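Side-chain contacts in putative esterase (Uncultured bacterium, PDB 7C4D), which probably hydrolyses carboxylic ester bonds, as a marine bacterial carboxylesterase of the alpha/beta hydrolase fold: residues A[47-52]-A[266-271]; A[41-46]-A[52-57]; A[101-106]-A[119-124]. One frame throughout, in Å; residues are numbered along the deposited sequence. Where two conformers were deposited one is given.

Contact 1: A[47-52]-A[266-271]; sequences KDYFQV and KTLEFL
Phe50 and Tyr49 meet Leu268 and Leu271 where the last helix of this alpha/beta hydrolase fold, 260-270, packs against the turn leading into strand 51-55. The contact is apolar, and no hydrogen bond crosses it. Leu268 carries the middle of it. Its CB points toward the turn. CG lies anti to the carbonyl carbon and beside the backbone N (chi1 -72°), which turns the branch to the rings. Leu268 CD1 goes to Tyr49, 3.8 Å from Tyr49 CE2, and the two side chains cross at about a right angle. Leu268 CD2 reaches the edge of the Phe50 ring, close to its plane, 3.8 Å from Phe50 CE2. Leu268 CD2 also lies 3.9 Å from Tyr49 CD2, so it touches both rings. Leu268 and Phe50 run past each other in opposite directions. Tyr49 is also covered on one ring face by its neighbour in sequence, Asp48, whose CB sits 3.8 Å above the ring plane and over its centre. This part of the contact is near the surface, for Tyr49 is exposed. Phe50 is buried. Its side chain also touches Leu26 of strand 25-29 and Asn91 of strand 90-95, so it bridges the C-terminal helix and the sheet. Leu271 is the last residue of the chain. Its carboxylate makes a weak, long ion pair with Lys115, while its side chain turns to Phe50. CD1 of Leu271 lies 3.9 Å from Phe50 CZ, and CB of Leu271 comes closer to that same CZ, at 3.6 Å.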
ATOM      1  N   LYS A  47       3.862 -17.882  -1.040  1.00 38.76           N
ATOM      2  CA  LYS A  47       3.384 -18.646  -2.186  1.00 37.75           C
ATOM      3  C   LYS A  47       3.390 -20.175  -1.942  1.00 48.56           C
ATOM      4  O   LYS A  47       2.753 -20.907  -2.696  1.00 40.44           O
ATOM      5  CB  LYS A  47       4.235 -18.344  -3.427  1.00 42.16           C
ATOM      6  CG  LYS A  47       5.639 -18.940  -3.393  1.00 50.65           C
ATOM      7  CD  LYS A  47       6.457 -18.675  -4.635  1.00 52.90           C
ATOM      8  CE  LYS A  47       7.811 -19.344  -4.532  1.00 63.14           C
ATOM      9  NZ  LYS A  47       8.652 -18.999  -5.704  1.00 78.29           N
ATOM     10  N   ASP A  48       4.092 -20.669  -0.904  1.00 43.72           N
ATOM     11  CA  ASP A  48       3.996 -22.089  -0.590  1.00 46.29           C
ATOM     12  C   ASP A  48       2.616 -22.447  -0.044  1.00 55.77           C
ATOM     13  O   ASP A  48       2.273 -23.626  -0.052  1.00 53.35           O
ATOM     14  CB  ASP A  48       5.020 -22.530   0.451  1.00 47.05           C
ATOM     15  CG  ASP A  48       6.467 -22.371   0.006  1.00 50.43           C
ATOM     16  OD1 ASP A  48       6.722 -22.348  -1.196  1.00 48.40           O
ATOM     17  OD2 ASP A  48       7.309 -22.192   0.881  1.00 57.79           O
ATOM     18  N   TYR A  49       1.847 -21.457   0.460  1.00 42.91           N
ATOM     19  CA  TYR A  49       0.601 -21.787   1.124  1.00 43.47           C
ATOM     20  C   TYR A  49      -0.609 -21.152   0.433  1.00 46.22           C
ATOM     21  O   TYR A  49      -1.754 -21.529   0.691  1.00 52.56           O
ATOM     22  CB  TYR A  49       0.675 -21.379   2.599  1.00 42.75           C
ATOM     23  CG  TYR A  49       1.938 -21.854   3.267  1.00 47.95           C
ATOM     24  CD1 TYR A  49       2.110 -23.191   3.619  1.00 47.58           C
ATOM     25  CD2 TYR A  49       2.975 -20.976   3.509  1.00 42.81           C
ATOM     26  CE1 TYR A  49       3.299 -23.636   4.163  1.00 46.62           C
ATOM     27  CE2 TYR A  49       4.144 -21.400   4.113  1.00 56.37           C
ATOM     28  CZ  TYR A  49       4.306 -22.736   4.435  1.00 46.59           C
ATOM     29  OH  TYR A  49       5.448 -23.115   5.051  1.00 48.17           O
ATOM     30  N   PHE A  50      -0.374 -20.156  -0.415  1.00 42.62           N
ATOM     31  CA  PHE A  50      -1.489 -19.385  -0.959  1.00 41.70           C
ATOM     32  C   PHE A  50      -1.218 -19.118  -2.426  1.00 41.49           C
ATOM     33  O   PHE A  50      -0.085 -19.291  -2.862  1.00 35.70           O
ATOM     34  CB  PHE A  50      -1.668 -18.055  -0.206  1.00 41.67           C
ATOM     35  CG  PHE A  50      -1.969 -18.167   1.282  1.00 39.37           C
ATOM     36  CD1 PHE A  50      -3.271 -18.277   1.749  1.00 41.84           C
ATOM     37  CD2 PHE A  50      -0.955 -18.092   2.221  1.00 41.23           C
ATOM     38  CE1 PHE A  50      -3.546 -18.365   3.108  1.00 41.95           C
ATOM     39  CE2 PHE A  50      -1.232 -18.140   3.580  1.00 41.55           C
ATOM     40  CZ  PHE A  50      -2.522 -18.319   4.030  1.00 39.31           C
ATOM     41  N   GLN A  51      -2.265 -18.693  -3.149  1.00 41.59           N
ATOM     42  CA  GLN A  51      -2.142 -18.187  -4.505  1.00 40.43           C
ATOM     43  C   GLN A  51      -2.032 -16.676  -4.400  1.00 42.57           C
ATOM     44  O   GLN A  51      -3.046 -16.011  -4.249  1.00 45.47           O
ATOM     45  CB  GLN A  51      -3.359 -18.619  -5.330  1.00 41.05           C
ATOM     46  CG  GLN A  51      -3.428 -20.143  -5.510  1.00 49.59           C
ATOM     47  CD  GLN A  51      -4.539 -20.512  -6.454  1.00 52.60           C
ATOM     48  OE1 GLN A  51      -4.488 -20.231  -7.644  1.00 48.51           O
ATOM     49  NE2 GLN A  51      -5.607 -21.045  -5.904  1.00 51.30           N
ATOM     50  N   VAL A  52      -0.795 -16.168  -4.385  1.00 40.92           N
ATOM     51  CA  VAL A  52      -0.546 -14.780  -4.075  1.00 43.29           C
ATOM     52  C   VAL A  52      -0.620 -13.923  -5.342  1.00 53.30           C
ATOM     53  O   VAL A  52       0.081 -14.197  -6.324  1.00 47.02           O
ATOM     54  CB  VAL A  52       0.821 -14.610  -3.394  1.00 46.95           C
ATOM     55  CG1 VAL A  52       1.029 -13.162  -2.974  1.00 42.05           C
ATOM     56  CG2 VAL A  52       1.005 -15.569  -2.211  1.00 39.90           C
ATOM     57  N   LYS A 266       3.857 -13.436  11.691  1.00 45.30           N
ATOM     58  CA  LYS A 266       2.578 -12.927  12.171  1.00 43.30           C
ATOM     59  C   LYS A 266       1.433 -13.161  11.176  1.00 41.29           C
ATOM     60  O   LYS A 266       0.327 -13.451  11.610  1.00 40.74           O
ATOM     61  CB  LYS A 266       2.711 -11.449  12.498  1.00 46.13           C
ATOM     62  CG  LYS A 266       3.719 -11.160  13.592  1.00 48.48           C
ATOM     63  CD  LYS A 266       3.566 -12.028  14.808  1.00 50.97           C
ATOM     64  CE  LYS A 266       4.403 -11.524  15.965  1.00 53.62           C
ATOM     65  NZ  LYS A 266       4.342 -12.474  17.102  1.00 61.10           N
ATOM     66  N   THR A 267       1.727 -13.059   9.877  1.00 40.34           N
ATOM     67  CA  THR A 267       0.817 -13.317   8.768  1.00 40.96           C
ATOM     68  C   THR A 267       0.410 -14.794   8.770  1.00 48.32           C
ATOM     69  O   THR A 267      -0.777 -15.104   8.654  1.00 44.61           O
ATOM     70  CB  THR A 267       1.478 -12.895   7.439  1.00 42.03           C
ATOM     71  OG1 THR A 267       1.728 -11.487   7.451  1.00 38.07           O
ATOM     72  CG2 THR A 267       0.741 -13.317   6.179  1.00 39.69           C
ATOM     73  N   LEU A 268       1.382 -15.721   8.899  1.00 40.69           N
ATOM     74  CA  LEU A 268       1.071 -17.154   8.812  1.00 37.95           C
ATOM     75  C   LEU A 268       0.379 -17.665  10.063  1.00 38.05           C
ATOM     76  O   LEU A 268      -0.365 -18.631   9.992  1.00 40.24           O
ATOM     77  CB  LEU A 268       2.302 -18.005   8.469  1.00 39.92           C
ATOM     78  CG  LEU A 268       2.793 -17.864   7.012  1.00 40.55           C
ATOM     79  CD1 LEU A 268       4.115 -18.603   6.746  1.00 42.75           C
ATOM     80  CD2 LEU A 268       1.737 -18.273   5.985  1.00 36.04           C
ATOM     81  N   GLU A 269       0.602 -17.007  11.207  1.00 38.89           N
ATOM     82  CA  GLU A 269      -0.115 -17.385  12.415  1.00 41.08           C
ATOM     83  C   GLU A 269      -1.583 -16.903  12.389  1.00 45.75           C
ATOM     84  O   GLU A 269      -2.425 -17.465  13.092  1.00 44.15           O
ATOM     85  CB  GLU A 269       0.663 -16.901  13.641  1.00 38.26           C
ATOM     86  CG  GLU A 269       1.992 -17.628  13.851  1.00 47.64           C
ATOM     87  CD  GLU A 269       2.971 -17.002  14.848  1.00 50.02           C
ATOM     88  OE1 GLU A 269       2.674 -15.910  15.411  1.00 50.30           O
ATOM     89  OE2 GLU A 269       4.051 -17.575  15.052  1.00 54.87           O
ATOM     90  N   PHE A 270      -1.900 -15.872  11.587  1.00 38.56           N
ATOM     91  CA  PHE A 270      -3.254 -15.298  11.525  1.00 38.05           C
ATOM     92  C   PHE A 270      -4.080 -15.927  10.397  1.00 37.34           C
ATOM     93  O   PHE A 270      -5.182 -16.346  10.620  1.00 42.68           O
ATOM     94  CB  PHE A 270      -3.192 -13.766  11.402  1.00 37.52           C
ATOM     95  CG  PHE A 270      -4.524 -13.076  11.242  1.00 43.06           C
ATOM     96  CD1 PHE A 270      -5.432 -13.042  12.286  1.00 41.98           C
ATOM     97  CD2 PHE A 270      -4.900 -12.491  10.033  1.00 45.97           C
ATOM     98  CE1 PHE A 270      -6.673 -12.418  12.132  1.00 44.64           C
ATOM     99  CE2 PHE A 270      -6.118 -11.819   9.898  1.00 46.74           C
ATOM    100  CZ  PHE A 270      -7.001 -11.777  10.957  1.00 42.17           C
ATOM    101  N   LEU A 271      -3.549 -16.019   9.169  1.00 43.89           N
ATOM    102  CA  LEU A 271      -4.328 -16.493   8.035  1.00 44.84           C
ATOM    103  C   LEU A 271      -4.573 -18.001   8.109  1.00 56.94           C
ATOM    104  O   LEU A 271      -3.754 -18.724   8.644  1.00 62.59           O
ATOM    105  CB  LEU A 271      -3.602 -16.165   6.741  1.00 40.49           C
ATOM    106  CG  LEU A 271      -3.373 -14.690   6.453  1.00 43.02           C
ATOM    107  CD1 LEU A 271      -2.662 -14.541   5.122  1.00 40.18           C
ATOM    108  CD2 LEU A 271      -4.701 -13.928   6.478  1.00 42.00           C
ATOM    109  OXT LEU A 271      -5.600 -18.509   7.602  1.00 61.88           O
TER

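Contact 2: A[41-46]-A[52-57]; sequences SIANEL and VYLIDQ
A beta-alpha-beta unit built from strand 25-29, helix 40-46 and strand 51-55 is closed here, where Ala43 and Leu46 of the helix lie on Val52 and Leu54 of the second strand. The segment axes run nearly antiparallel, at 164°, and approach to 9.4 Å. The contact is between apolar side chains, apart from packing on the Leu46 carbonyl, and all four residues are buried. Ala43 CB points toward the strand and touches two side chains two residues apart. On one of them, Ala43 CB meets Leu54 CD2 at 3.9 Å. On the other, Ala43 CB meets Val52 CG1 at 4.1 Å. One methyl thus touches both residues. Val52 divides its two branches between two helix residues about one turn apart. CG1 is anti to the backbone N (chi1 -176°) and goes to Ala43. CG2 lies beside the backbone N and goes to Leu46, where it packs on the main chain as well as the side chain. Val52 CG2 is 3.9 Å from Leu46 C and 4.1 Å from Leu46 CB. The rest of the Leu46 side chain leads on to Thr267 and Leu268 of helix 260-270. Both Leu54 methyls approach Ala43; Leu54 CD1 is the farther, at 4.2 Å from Ala43 CB. Val52 and Leu54 also touch Ile28 of the neighbouring strand 25-29, so the helix rests on a surface made by two parallel strands. A helix packed on the two parallel strands it connects is the beta-alpha-beta crossover, a standard unit of the alpha/beta hydrolase fold.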
ATOM      1  N   SER A  41       9.902 -10.636  -2.000  1.00 48.22           N
ATOM      2  CA  SER A  41      10.548 -11.444  -0.996  1.00 56.84           C
ATOM      3  C   SER A  41       9.530 -12.041  -0.016  1.00 61.28           C
ATOM      4  O   SER A  41       9.707 -13.179   0.387  1.00 61.72           O
ATOM      5  CB  SER A  41      11.604 -10.599  -0.322  1.00 58.43           C
ATOM      6  OG  SER A  41      12.156 -11.247   0.805  1.00 72.10           O
ATOM      7  N   ILE A  42       8.468 -11.300   0.365  1.00 55.53           N
ATOM      8  CA  ILE A  42       7.429 -11.831   1.241  1.00 42.27           C
ATOM      9  C   ILE A  42       6.534 -12.852   0.516  1.00 43.45           C
ATOM     10  O   ILE A  42       6.228 -13.915   1.070  1.00 42.40           O
ATOM     11  CB  ILE A  42       6.690 -10.714   2.011  1.00 51.96           C
ATOM     12  CG1 ILE A  42       7.536 -10.295   3.208  1.00 42.74           C
ATOM     13  CG2 ILE A  42       5.242 -11.104   2.430  1.00 44.69           C
ATOM     14  CD1 ILE A  42       7.398  -8.867   3.545  1.00 45.95           C
ATOM     15  N   ALA A  43       6.207 -12.587  -0.757  1.00 38.07           N
ATOM     16  CA  ALA A  43       5.396 -13.472  -1.571  1.00 39.62           C
ATOM     17  C   ALA A  43       6.161 -14.754  -1.876  1.00 49.32           C
ATOM     18  O   ALA A  43       5.561 -15.733  -2.332  1.00 46.39           O
ATOM     19  CB  ALA A  43       5.077 -12.817  -2.885  1.00 38.88           C
ATOM     20  N   ASN A  44       7.495 -14.656  -1.780  1.00 50.69           N
ATOM     21  CA  ASN A  44       8.359 -15.808  -1.995  1.00 57.13           C
ATOM     22  C   ASN A  44       8.083 -16.875  -0.944  1.00 49.27           C
ATOM     23  O   ASN A  44       7.896 -17.990  -1.338  1.00 50.68           O
ATOM     24  CB  ASN A  44       9.844 -15.480  -2.164  1.00 61.09           C
ATOM     25  CG  ASN A  44      10.205 -15.259  -3.625  1.00 71.41           C
ATOM     26  OD1 ASN A  44       9.471 -15.660  -4.541  1.00 63.27           O
ATOM     27  ND2 ASN A  44      11.326 -14.588  -3.853  1.00 74.08           N
ATOM     28  N   GLU A  45       8.010 -16.515   0.341  1.00 47.74           N
ATOM     29  CA  GLU A  45       7.538 -17.403   1.393  1.00 49.24           C
ATOM     30  C   GLU A  45       6.041 -17.731   1.314  1.00 52.35           C
ATOM     31  O   GLU A  45       5.694 -18.917   1.344  1.00 55.62           O
ATOM     32  CB  GLU A  45       8.057 -16.929   2.743  1.00 46.21           C
ATOM     33  CG  GLU A  45       9.561 -17.095   2.787  1.00 58.94           C
ATOM     34  CD  GLU A  45      10.242 -16.772   4.096  1.00 66.80           C
ATOM     35  OE1 GLU A  45       9.733 -17.184   5.164  1.00 82.31           O
ATOM     36  OE2 GLU A  45      11.292 -16.117   4.046  1.00 93.41           O
ATOM     37  N   LEU A  46       5.168 -16.711   1.161  1.00 45.32           N
ATOM     38  CA  LEU A  46       3.718 -16.906   1.230  1.00 39.54           C
ATOM     39  C   LEU A  46       3.184 -17.807   0.113  1.00 38.84           C
ATOM     40  O   LEU A  46       2.178 -18.466   0.309  1.00 40.26           O
ATOM     41  CB  LEU A  46       2.961 -15.577   1.346  1.00 40.62           C
ATOM     42  CG  LEU A  46       3.316 -14.659   2.538  1.00 40.35           C
ATOM     43  CD1 LEU A  46       2.443 -13.407   2.538  1.00 36.69           C
ATOM     44  CD2 LEU A  46       3.110 -15.375   3.862  1.00 37.44           C
ATOM     45  N   VAL A  52      -0.795 -16.168  -4.385  1.00 40.92           N
ATOM     46  CA  VAL A  52      -0.546 -14.780  -4.075  1.00 43.29           C
ATOM     47  C   VAL A  52      -0.620 -13.923  -5.342  1.00 53.30           C
ATOM     48  O   VAL A  52       0.081 -14.197  -6.324  1.00 47.02           O
ATOM     49  CB  VAL A  52       0.821 -14.610  -3.394  1.00 46.95           C
ATOM     50  CG1 VAL A  52       1.029 -13.162  -2.974  1.00 42.05           C
ATOM     51  CG2 VAL A  52       1.005 -15.569  -2.211  1.00 39.90           C
ATOM     52  N   TYR A  53      -1.433 -12.857  -5.273  1.00 45.51           N
ATOM     53  CA  TYR A  53      -1.548 -11.857  -6.336  1.00 45.07           C
ATOM     54  C   TYR A  53      -0.898 -10.546  -5.896  1.00 43.92           C
ATOM     55  O   TYR A  53      -1.291  -9.959  -4.880  1.00 41.11           O
ATOM     56  CB  TYR A  53      -3.012 -11.617  -6.690  1.00 43.15           C
ATOM     57  CG  TYR A  53      -3.698 -12.805  -7.303  1.00 43.89           C
ATOM     58  CD1 TYR A  53      -4.217 -13.808  -6.506  1.00 44.23           C
ATOM     59  CD2 TYR A  53      -3.813 -12.936  -8.680  1.00 44.06           C
ATOM     60  CE1 TYR A  53      -4.833 -14.910  -7.060  1.00 44.11           C
ATOM     61  CE2 TYR A  53      -4.434 -14.024  -9.258  1.00 42.56           C
ATOM     62  CZ  TYR A  53      -4.951 -15.009  -8.435  1.00 48.44           C
ATOM     63  OH  TYR A  53      -5.602 -16.078  -8.968  1.00 49.20           O
ATOM     64  N   LEU A  54       0.173 -10.164  -6.603  1.00 37.22           N
ATOM     65  CA  LEU A  54       0.876  -8.916  -6.345  1.00 43.02           C
ATOM     66  C   LEU A  54       0.345  -7.901  -7.350  1.00 44.89           C
ATOM     67  O   LEU A  54       0.650  -7.983  -8.547  1.00 50.00           O
ATOM     68  CB  LEU A  54       2.379  -9.105  -6.537  1.00 44.64           C
ATOM     69  CG  LEU A  54       3.073 -10.191  -5.715  1.00 42.10           C
ATOM     70  CD1 LEU A  54       4.531 -10.230  -6.095  1.00 42.38           C
ATOM     71  CD2 LEU A  54       2.968  -9.888  -4.233  1.00 42.18           C
ATOM     72  N   ILE A  55      -0.498  -6.999  -6.838  1.00 47.69           N
ATOM     73  CA  ILE A  55      -1.262  -6.046  -7.636  1.00 49.13           C
ATOM     74  C   ILE A  55      -0.522  -4.711  -7.600  1.00 51.85           C
ATOM     75  O   ILE A  55       0.059  -4.350  -6.564  1.00 50.89           O
ATOM     76  CB  ILE A  55      -2.683  -5.951  -7.049  1.00 54.34           C
ATOM     77  CG1 ILE A  55      -3.557  -7.135  -7.478  1.00 46.50           C
ATOM     78  CG2 ILE A  55      -3.334  -4.619  -7.354  1.00 68.49           C
ATOM     79  CD1 ILE A  55      -3.983  -7.044  -8.874  1.00 55.56           C
ATOM     80  N   ASP A  56      -0.448  -4.047  -8.767  1.00 45.05           N
ATOM     81  CA  ASP A  56      -0.004  -2.658  -8.875  1.00 42.59           C
ATOM     82  C   ASP A  56      -1.292  -1.830  -8.856  1.00 41.64           C
ATOM     83  O   ASP A  56      -2.213  -2.119  -9.604  1.00 43.67           O
ATOM     84  CB  ASP A  56       0.797  -2.399 -10.160  1.00 42.21           C
ATOM     85  CG  ASP A  56       2.208  -2.985 -10.215  1.00 44.51           C
ATOM     86  OD1 ASP A  56       2.682  -3.488  -9.203  1.00 50.41           O
ATOM     87  OD2 ASP A  56       2.852  -2.882 -11.256  1.00 46.58           O
ATOM     88  N   GLN A  57      -1.430  -0.907  -7.907  1.00 41.57           N
ATOM     89  CA  GLN A  57      -2.660  -0.118  -7.860  1.00 46.48           C
ATOM     90  C   GLN A  57      -2.615   1.012  -8.892  1.00 47.73           C
ATOM     91  O   GLN A  57      -1.532   1.310  -9.411  1.00 42.22           O
ATOM     92  CB  GLN A  57      -2.880   0.386  -6.441  1.00 49.17           C
ATOM     93  CG  GLN A  57      -3.203  -0.761  -5.486  1.00 51.63           C
ATOM     94  CD  GLN A  57      -3.404  -0.218  -4.109  1.00 56.84           C
ATOM     95  OE1 GLN A  57      -4.518   0.137  -3.716  1.00 63.47           O
ATOM     96  NE2 GLN A  57      -2.293  -0.067  -3.412  1.00 58.28           N
TER

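Contact 3: A[101-106]-A[119-124]; sequences TAMWFT and ADIAPG
Met103 reaches from helix 97-108 into the loop that follows strand 113-119, and the end of its side chain does all the touching. The tight part is around Pro123. Met103 CE sits 3.8 Å from Pro123 CA and 3.9 Å from Pro123 N, against the backbone side of the proline. Met103 SD lies beside the ring, 4.0 Å from both Pro123 CB and Pro123 CG. The thioether therefore covers the proline with two successive atoms. The side chain is extended at chi2 and then bends at chi3 (-80°), which turns CE from the line of the chain onto the loop. The packing thins toward the strand end of the loop. Met103 CE is 4.1 Å from Ala122 O and 4.4 Å from Ile121 CG2, so Ile121 is only grazed.

In the alpha/beta hydrolase fold this helix follows the nucleophile elbow, here probably Gly94, Ser96 and Gly98. The loop starts with Asp120, which hydrogen-bonds to His253 and is consistent with the acid of a Ser-His-Asp triad. Met103 thus packs on the loop just beyond that aspartate. Beyond the two segments, Met103 also touches Val118 and Ile206. All the touching residues are buried, but past Pro123 the loop runs on toward the surface at the partly exposed Gly124, whose O accepts a hydrogen bond from Lys100. Within the helix, Ala102 O takes two hydrogen bonds from Thr106, through its N and its OG1, from opposite faces of the carbonyl plane. Thr106 OG1 bonds Ala102 O at 2.8 Å, 40° out of that plane.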
ATOM      1  N   THR A 101      -7.460   1.058   1.193  1.00 37.73           N
ATOM      2  CA  THR A 101      -8.223   0.464   0.097  1.00 37.41           C
ATOM      3  C   THR A 101      -8.831  -0.852   0.558  1.00 43.15           C
ATOM      4  O   THR A 101      -9.997  -1.138   0.301  1.00 42.73           O
ATOM      5  CB  THR A 101      -7.316   0.271  -1.131  1.00 38.11           C
ATOM      6  OG1 THR A 101      -6.817   1.536  -1.554  1.00 45.85           O
ATOM      7  CG2 THR A 101      -7.950  -0.419  -2.312  1.00 33.38           C
ATOM      8  N   ALA A 102      -8.026  -1.646   1.279  1.00 43.37           N
ATOM      9  CA  ALA A 102      -8.474  -2.976   1.660  1.00 43.46           C
ATOM     10  C   ALA A 102      -9.613  -2.863   2.677  1.00 40.54           C
ATOM     11  O   ALA A 102     -10.600  -3.570   2.565  1.00 46.47           O
ATOM     12  CB  ALA A 102      -7.292  -3.778   2.183  1.00 40.66           C
ATOM     13  N   MET A 103      -9.476  -1.950   3.646  1.00 38.67           N
ATOM     14  CA  MET A 103     -10.524  -1.712   4.629  1.00 43.51           C
ATOM     15  C   MET A 103     -11.811  -1.201   3.959  1.00 44.47           C
ATOM     16  O   MET A 103     -12.880  -1.747   4.252  1.00 44.35           O
ATOM     17  CB  MET A 103     -10.034  -0.745   5.703  1.00 36.00           C
ATOM     18  CG  MET A 103      -9.109  -1.385   6.687  1.00 37.62           C
ATOM     19  SD  MET A 103      -8.778  -0.293   8.072  1.00 48.43           S
ATOM     20  CE  MET A 103      -7.532   0.815   7.399  1.00 40.62           C
ATOM     21  N   TRP A 104     -11.688  -0.243   3.006  1.00 46.72           N
ATOM     22  CA  TRP A 104     -12.822   0.244   2.211  0.50 46.13           C
ATOM     23  C   TRP A 104     -13.511  -0.918   1.512  1.00 45.07           C
ATOM     24  O   TRP A 104     -14.712  -1.106   1.687  1.00 45.88           O
ATOM     25  CB  TRP A 104     -12.387   1.293   1.175  0.50 46.62           C
ATOM     26  CG  TRP A 104     -12.550   2.705   1.639  0.50 51.76           C
ATOM     27  CD1 TRP A 104     -11.752   3.381   2.513  0.50 55.00           C
ATOM     28  CD2 TRP A 104     -13.599   3.615   1.259  0.50 58.31           C
ATOM     29  NE1 TRP A 104     -12.220   4.654   2.700  0.50 59.74           N
ATOM     30  CE2 TRP A 104     -13.353   4.828   1.942  0.50 61.64           C
ATOM     31  CE3 TRP A 104     -14.700   3.532   0.398  0.50 55.69           C
ATOM     32  CZ2 TRP A 104     -14.184   5.942   1.796  0.50 67.29           C
ATOM     33  CZ3 TRP A 104     -15.519   4.633   0.258  0.50 61.26           C
ATOM     34  CH2 TRP A 104     -15.265   5.820   0.950  0.50 64.40           C
ATOM     35  N   PHE A 105     -12.722  -1.697   0.743  1.00 42.84           N
ATOM     36  CA  PHE A 105     -13.242  -2.842   0.011  1.00 41.06           C
ATOM     37  C   PHE A 105     -13.937  -3.866   0.913  1.00 42.16           C
ATOM     38  O   PHE A 105     -14.962  -4.421   0.519  1.00 41.19           O
ATOM     39  CB  PHE A 105     -12.205  -3.467  -0.933  1.00 41.83           C
ATOM     40  CG  PHE A 105     -12.681  -4.767  -1.537  1.00 49.20           C
ATOM     41  CD1 PHE A 105     -13.398  -4.783  -2.733  1.00 50.06           C
ATOM     42  CD2 PHE A 105     -12.434  -5.984  -0.898  1.00 47.06           C
ATOM     43  CE1 PHE A 105     -13.894  -5.981  -3.239  1.00 41.31           C
ATOM     44  CE2 PHE A 105     -12.905  -7.183  -1.425  1.00 42.79           C
ATOM     45  CZ  PHE A 105     -13.631  -7.176  -2.592  1.00 46.06           C
ATOM     46  N   THR A 106     -13.357  -4.128   2.096  1.00 41.16           N
ATOM     47  CA  THR A 106     -13.816  -5.172   3.008  1.00 39.47           C
ATOM     48  C   THR A 106     -15.159  -4.786   3.645  1.00 42.88           C
ATOM     49  O   THR A 106     -16.040  -5.629   3.787  1.00 42.08           O
ATOM     50  CB  THR A 106     -12.747  -5.434   4.094  1.00 41.81           C
ATOM     51  OG1 THR A 106     -11.592  -5.987   3.452  1.00 39.44           O
ATOM     52  CG2 THR A 106     -13.208  -6.346   5.216  1.00 35.13           C
ATOM     53  N   ALA A 119      -1.397  -3.375   7.419  1.00 37.27           N
ATOM     54  CA  ALA A 119      -0.015  -3.085   7.833  1.00 40.61           C
ATOM     55  C   ALA A 119       0.220  -1.581   8.021  1.00 47.29           C
ATOM     56  O   ALA A 119       0.218  -0.799   7.054  1.00 41.43           O
ATOM     57  CB  ALA A 119       0.977  -3.663   6.844  1.00 41.79           C
ATOM     58  N   ASP A 120       0.364  -1.201   9.295  1.00 41.84           N
ATOM     59  CA  ASP A 120       0.830   0.107   9.750  1.00 46.13           C
ATOM     60  C   ASP A 120       0.035   1.308   9.188  1.00 48.78           C
ATOM     61  O   ASP A 120       0.627   2.248   8.670  1.00 48.48           O
ATOM     62  CB  ASP A 120       2.348   0.244   9.626  1.00 44.23           C
ATOM     63  CG  ASP A 120       2.943   1.250  10.617  1.00 57.73           C
ATOM     64  OD1 ASP A 120       2.766   1.079  11.854  1.00 56.75           O
ATOM     65  OD2 ASP A 120       3.576   2.209  10.153  1.00 59.42           O
ATOM     66  N   ILE A 121      -1.297   1.297   9.341  1.00 43.04           N
ATOM     67  CA  ILE A 121      -2.142   2.440   9.077  1.00 44.01           C
ATOM     68  C   ILE A 121      -3.461   2.259   9.830  1.00 51.82           C
ATOM     69  O   ILE A 121      -3.914   1.132  10.056  1.00 45.35           O
ATOM     70  CB  ILE A 121      -2.355   2.624   7.559  1.00 48.72           C
ATOM     71  CG1 ILE A 121      -2.864   4.037   7.253  1.00 47.43           C
ATOM     72  CG2 ILE A 121      -3.236   1.526   7.012  1.00 39.13           C
ATOM     73  CD1 ILE A 121      -3.158   4.339   5.810  1.00 53.45           C
ATOM     74  N   ALA A 122      -4.081   3.377  10.230  1.00 49.27           N
ATOM     75  CA  ALA A 122      -5.312   3.294  11.008  1.00 51.01           C
ATOM     76  C   ALA A 122      -6.486   3.670  10.109  1.00 49.72           C
ATOM     77  O   ALA A 122      -6.294   4.297   9.081  1.00 53.77           O
ATOM     78  CB  ALA A 122      -5.216   4.171  12.243  1.00 49.91           C
ATOM     79  N   PRO A 123      -7.745   3.331  10.433  1.00 48.84           N
ATOM     80  CA  PRO A 123      -8.838   3.715   9.563  1.00 51.36           C
ATOM     81  C   PRO A 123      -9.108   5.223   9.492  1.00 52.28           C
ATOM     82  O   PRO A 123      -9.739   5.682   8.545  1.00 54.59           O
ATOM     83  CB  PRO A 123     -10.058   2.954  10.101  1.00 50.84           C
ATOM     84  CG  PRO A 123      -9.567   2.098  11.240  1.00 54.15           C
ATOM     85  CD  PRO A 123      -8.190   2.591  11.617  1.00 50.41           C
ATOM     86  N   GLY A 124      -8.611   6.003  10.448  1.00 48.88           N
ATOM     87  CA  GLY A 124      -9.039   7.393  10.554  1.00 47.81           C
ATOM     88  C   GLY A 124      -8.164   8.398   9.789  1.00 60.61           C
ATOM     89  O   GLY A 124      -7.111   8.088   9.227  1.00 51.49           O
TER

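From the N terminus, helix 40-46 comes first, and contact 2 closes a short loop when strand 51-55 returns along it. Contact 3 follows in series, closing a loop of twelve residues between helix 97-108 and the loop after strand 113-119. Contact 1 is settled last, when the C-terminal helix comes back to 47-52. Its long loop encloses contact 3 and crosses contact 2. The ranges of contacts 1 and 2 overlap at Val52, which touches across contact 2 alone. The two also meet through Leu46 CD2 and Leu268 CD2, 3.8 Å apart. Contact 2 joins helix 40-46 to strand 51-55; contact 1 joins helix 260-270 to the turn before it. Contact 3 lies nearer the centre of the chain, beside the probable catalytic residues.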